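PDB 2XSU: catechol 1,2 dioxygenase from Acinetobacter radioresistens, which probably uses ferric iron to split the ring of catechol with dioxygen, giving cis,cis-muconate in the beta-ketoadipate pathway. Local coordinates for residues A[159-164]-A[199-204]; A[222-227]-A[245-250]. The protein carries 1 engineered substitution. All coordinates share one frame; numbering follows the deposited sequence.

Contact 1 of 2, residues A[159-164]-A[199-204]; sequences WHANSL and VGYGCP. With FE (Fe (III) ion), chain B.
Val199 and Tyr201 present their side chains to the loop 159-164 and meet it at two separate points. The first is the methyl CG1 of Val199, which sits against the backbone at the turn. It lies 3.4 Å from Ser163 O, and Asn162 O is at a similar distance. CG1 stands between the backbone N and the carbonyl carbon of its own residue (chi1 74°), and this turns it to the loop. The side chains of Asn162, Ser163 and Leu164 start away from Val199, which therefore packs on main chain. Asn162 shapes that main chain. Its OD1 accepts from Leu164 N at 2.9 Å, an Asx turn, with the donor above the amide carbonyl plane. OD1 also accepts from Asn166 N.

The second point is Ala161 CB, which approaches the Tyr201 ring obliquely, 4.2 Å from CD2. Val199 O lies at the edge of the same ring, in its plane. No hydrogen bond crosses between the segments. Both belong to the catalytic domain of the intradiol dioxygenase family, and Tyr201 is one of the four protein ligands of its ferric iron. The iron lies in the ring plane of Tyr201, 2.4 Å from OH. Tyr167, His225 and His227 complete the protein ligands, and a water also binds the metal. The Tyr167 ring meets that of Tyr201 at about 90°.

Just before Ala161, His160 ND1 donates to Ala161 O at 2.8 Å, with the oxygen in the imidazole plane. Its NE2 is hydrogen-bonded to Thr195 OG1, so both ring nitrogens are engaged and the ring's rotation is fixed.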
# COMPACT_ATOMS: atom_id res chain seq x y z
N TRP A 159 9.09 -25.49 6.46
CA TRP A 159 9.73 -24.88 5.30
C TRP A 159 10.92 -24.04 5.74
O TRP A 159 10.92 -23.46 6.83
CB TRP A 159 8.71 -24.08 4.43
CG TRP A 159 8.07 -22.79 5.04
CD1 TRP A 159 8.36 -21.50 4.71
CD2 TRP A 159 7.00 -22.73 6.02
NE1 TRP A 159 7.56 -20.63 5.45
CE2 TRP A 159 6.72 -21.36 6.25
CE3 TRP A 159 6.28 -23.70 6.74
CZ2 TRP A 159 5.75 -20.92 7.18
CZ3 TRP A 159 5.31 -23.29 7.67
CH2 TRP A 159 5.05 -21.89 7.88
N HIS A 160 11.95 -23.99 4.90
CA HIS A 160 13.16 -23.22 5.23
C HIS A 160 13.99 -22.90 3.97
O HIS A 160 13.71 -23.43 2.87
CB HIS A 160 13.99 -23.93 6.32
CG HIS A 160 14.70 -25.18 5.88
ND1 HIS A 160 15.84 -25.18 5.10
CD2 HIS A 160 14.45 -26.48 6.18
CE1 HIS A 160 16.25 -26.43 4.92
NE2 HIS A 160 15.43 -27.24 5.57
N ALA A 161 14.99 -22.04 4.16
CA ALA A 161 15.90 -21.58 3.11
C ALA A 161 17.00 -22.57 2.75
O ALA A 161 17.44 -23.43 3.58
CB ALA A 161 16.52 -20.23 3.49
N ASN A 162 17.46 -22.44 1.51
CA ASN A 162 18.63 -23.23 1.04
C ASN A 162 19.97 -22.63 1.50
O ASN A 162 20.00 -21.72 2.35
CB ASN A 162 18.57 -23.47 -0.49
CG ASN A 162 18.97 -22.25 -1.31
OD1 ASN A 162 19.26 -21.15 -0.79
ND2 ASN A 162 19.00 -22.45 -2.63
N SER A 163 21.08 -23.14 0.95
CA SER A 163 22.42 -22.74 1.40
C SER A 163 22.79 -21.29 1.07
O SER A 163 23.78 -20.78 1.61
CB SER A 163 23.50 -23.67 0.85
OG SER A 163 23.83 -23.34 -0.48
N LEU A 164 21.98 -20.68 0.20
CA LEU A 164 22.16 -19.28 -0.22
C LEU A 164 21.16 -18.34 0.46
O LEU A 164 21.16 -17.11 0.21
CB LEU A 164 22.07 -19.16 -1.76
CG LEU A 164 22.91 -20.14 -2.60
CD1 LEU A 164 22.77 -19.86 -4.10
CD2 LEU A 164 24.34 -20.12 -2.20
N VAL A 199 20.66 -21.21 5.99
CA VAL A 199 21.43 -20.02 6.32
C VAL A 199 20.46 -18.85 6.44
O VAL A 199 19.40 -18.84 5.82
CB VAL A 199 22.52 -19.78 5.24
CG1 VAL A 199 21.94 -19.25 3.98
CG2 VAL A 199 23.59 -18.86 5.76
N GLY A 200 20.79 -17.91 7.32
CA GLY A 200 20.02 -16.68 7.42
C GLY A 200 20.20 -15.88 6.14
O GLY A 200 21.08 -16.15 5.33
N TYR A 201 19.41 -14.85 5.99
CA TYR A 201 19.34 -14.12 4.74
C TYR A 201 18.89 -12.71 4.99
O TYR A 201 18.29 -12.42 6.03
CB TYR A 201 18.36 -14.83 3.80
CG TYR A 201 16.99 -15.08 4.41
CD1 TYR A 201 15.96 -14.13 4.33
CD2 TYR A 201 16.70 -16.29 5.05
CE1 TYR A 201 14.71 -14.37 4.85
CE2 TYR A 201 15.44 -16.55 5.59
CZ TYR A 201 14.45 -15.58 5.51
OH TYR A 201 13.19 -15.80 6.04
N GLY A 202 19.19 -11.83 4.04
CA GLY A 202 18.63 -10.50 3.99
C GLY A 202 17.46 -10.30 3.03
O GLY A 202 17.09 -11.15 2.22
N CYS A 203 16.92 -9.11 3.14
CA CYS A 203 15.90 -8.64 2.22
C CYS A 203 16.54 -8.52 0.83
O CYS A 203 17.76 -8.38 0.72
CB CYS A 203 15.43 -7.27 2.70
SG CYS A 203 14.37 -7.36 4.17
N PRO A 204 15.73 -8.58 -0.24
CA PRO A 204 16.30 -8.31 -1.59
C PRO A 204 16.96 -6.93 -1.60
O PRO A 204 16.29 -5.92 -1.32
CB PRO A 204 15.07 -8.35 -2.51
CG PRO A 204 14.01 -9.13 -1.75
CD PRO A 204 14.28 -8.88 -0.28
FE FE B . 11.86 -17.61 6.84
O HOH W 1 10.48 -16.15 6.08

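Contact 2 of 2, residues A[222-227]-A[245-250]; sequences RPSHVH and EGDEYL. With FE (Fe (III) ion), chain B.
A chi1 of -163° swings the Asp247 carboxylate away from its own N and over to Pro223 and Ser224. A chi2 of -68° then splits the work of the two oxygens. OD2 accepts from Ser224 N at 2.8 Å. The N-H...O angle is 177°, yet the donor comes from well above the carboxylate plane. OD1 faces back into its own segment and accepts from Tyr249 N at 2.8 Å through its anti lone pair. That bond makes an Asx turn. It accompanies a type I beta turn from Asp247 to Leu250, closed by Leu250 N to Asp247 O.

Pro223 fills the angle between the carboxylate and the turn. Its CB is 3.5 Å from Asp247 OD1, and its CD is 3.5 Å from Tyr249 O. The CB of Tyr249 packs against the same CD at 4.1 Å, while the phenol ring leads away and meets the ring of His219.

The contact joins the loop after strand 238-244 to residues of strand 221-231, which bears two iron ligands. His225 NE2 and His227 NE2 each bind the iron at 2.1 Å. His225 ND1 donates to Pro223 O at 2.8 Å, in the imidazole plane and nearly straight on to the carbonyl. The guanidinium of Arg222 lies over one face of this ring, toward its rim, and has the iron-bound water in its plane. Arg222 NE forms a salt bridge with Asp253.

Asp247 thus lies behind the second shell of the metal. It holds the N-H side of the Pro223-Ser224 peptide, whose carbonyl holds His225. This bond to ND1, together with the iron at NE2, fixes the ring's rotation, and it probably makes NE2 a somewhat stronger donor to the iron.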
# COMPACT_ATOMS: atom_id res chain seq x y z
N ARG A 222 17.75 -11.81 8.81
CA ARG A 222 17.20 -12.76 9.79
C ARG A 222 18.25 -13.85 10.09
O ARG A 222 18.98 -14.25 9.18
CB ARG A 222 15.94 -13.46 9.25
CG ARG A 222 14.86 -12.49 8.82
CD ARG A 222 13.52 -13.15 8.89
NE ARG A 222 13.12 -13.42 10.26
CZ ARG A 222 12.11 -14.21 10.59
NH1 ARG A 222 11.40 -14.85 9.65
NH2 ARG A 222 11.83 -14.39 11.87
N PRO A 223 18.33 -14.31 11.35
CA PRO A 223 19.17 -15.50 11.65
C PRO A 223 18.57 -16.73 11.00
O PRO A 223 17.36 -16.76 10.66
CB PRO A 223 19.09 -15.63 13.17
CG PRO A 223 17.67 -15.11 13.49
CD PRO A 223 17.48 -13.95 12.50
N SER A 224 19.40 -17.76 10.85
CA SER A 224 18.93 -19.07 10.33
C SER A 224 17.75 -19.58 11.16
O SER A 224 17.70 -19.42 12.41
CB SER A 224 20.05 -20.08 10.39
OG SER A 224 20.45 -20.21 11.74
N HIS A 225 16.77 -20.19 10.47
CA HIS A 225 15.56 -20.68 11.16
C HIS A 225 14.81 -21.68 10.27
O HIS A 225 15.01 -21.73 9.05
CB HIS A 225 14.60 -19.50 11.48
CG HIS A 225 14.17 -18.71 10.27
ND1 HIS A 225 14.94 -17.70 9.72
CD2 HIS A 225 13.06 -18.81 9.48
CE1 HIS A 225 14.32 -17.20 8.66
NE2 HIS A 225 13.18 -17.85 8.49
N VAL A 226 13.97 -22.49 10.91
CA VAL A 226 13.05 -23.38 10.19
C VAL A 226 11.64 -23.06 10.68
O VAL A 226 11.38 -22.99 11.89
CB VAL A 226 13.41 -24.88 10.48
CG1 VAL A 226 12.36 -25.84 9.85
CG2 VAL A 226 14.84 -25.21 9.96
N HIS A 227 10.72 -22.87 9.73
CA HIS A 227 9.33 -22.53 10.04
C HIS A 227 8.50 -23.79 10.30
O HIS A 227 8.72 -24.82 9.65
CB HIS A 227 8.72 -21.85 8.80
CG HIS A 227 9.28 -20.50 8.49
ND1 HIS A 227 8.81 -19.36 9.11
CD2 HIS A 227 10.24 -20.08 7.61
CE1 HIS A 227 9.45 -18.30 8.64
NE2 HIS A 227 10.35 -18.71 7.75
N GLU A 245 21.34 -21.69 17.61
CA GLU A 245 22.33 -21.05 18.46
C GLU A 245 23.62 -20.87 17.67
O GLU A 245 23.99 -21.74 16.87
CB GLU A 245 22.58 -21.93 19.70
CG GLU A 245 23.38 -21.26 20.79
CD GLU A 245 22.74 -19.99 21.33
OE1 GLU A 245 21.68 -20.06 21.98
OE2 GLU A 245 23.34 -18.91 21.13
N GLY A 246 24.26 -19.71 17.85
CA GLY A 246 25.51 -19.45 17.10
C GLY A 246 25.41 -18.43 15.98
O GLY A 246 26.44 -18.01 15.43
N ASP A 247 24.19 -18.08 15.60
CA ASP A 247 24.00 -17.17 14.48
C ASP A 247 24.29 -15.73 14.92
O ASP A 247 23.85 -15.29 15.98
CB ASP A 247 22.55 -17.29 13.96
CG ASP A 247 22.39 -16.71 12.56
OD1 ASP A 247 22.51 -15.48 12.40
OD2 ASP A 247 22.12 -17.49 11.62
N GLU A 248 25.02 -15.02 14.07
CA GLU A 248 25.32 -13.59 14.26
C GLU A 248 24.05 -12.79 14.59
O GLU A 248 24.11 -11.85 15.41
CB GLU A 248 25.97 -13.05 12.98
CG GLU A 248 26.29 -11.59 13.00
CD GLU A 248 26.92 -11.09 11.69
OE1 GLU A 248 26.86 -11.77 10.64
OE2 GLU A 248 27.45 -9.96 11.74
N TYR A 249 22.95 -13.12 13.93
CA TYR A 249 21.73 -12.31 14.08
C TYR A 249 20.68 -12.92 14.99
O TYR A 249 19.50 -12.52 14.96
CB TYR A 249 21.11 -11.99 12.71
CG TYR A 249 21.98 -11.10 11.89
CD1 TYR A 249 22.05 -9.73 12.17
CD2 TYR A 249 22.77 -11.62 10.89
CE1 TYR A 249 22.90 -8.88 11.43
CE2 TYR A 249 23.62 -10.79 10.13
CZ TYR A 249 23.68 -9.44 10.42
OH TYR A 249 24.51 -8.62 9.67
N LEU A 250 21.08 -13.91 15.79
CA LEU A 250 20.13 -14.60 16.65
C LEU A 250 19.24 -13.68 17.47
O LEU A 250 18.02 -13.87 17.50
CB LEU A 250 20.84 -15.61 17.58
CG LEU A 250 19.97 -16.45 18.51
CD1 LEU A 250 19.08 -17.39 17.73
CD2 LEU A 250 20.84 -17.27 19.45
FE FE B . 11.86 -17.61 6.84
O HOH W 1 10.48 -16.15 6.08

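In the fold
Contacts 1 and 2 meet at the ferric iron, with their centres about 10 Å apart. Tyr201 comes from contact 1, and His225 and His227 come from contact 2. Tyr167, a few residues beyond 159-164, is the fourth protein ligand. Strands 201-202 and 221-231 are antiparallel neighbours in one sheet, and Tyr201 O lies 2.9 Å from Arg222 N, a probable hydrogen bond. A second probable bond, Trp159 O to His227 N at 3.0 Å, ties the other segment of contact 1 to the same strand. The Trp159 and His227 rings also stack. Near the metal, Tyr201 OH lies 3.2 Å from His225 CE1.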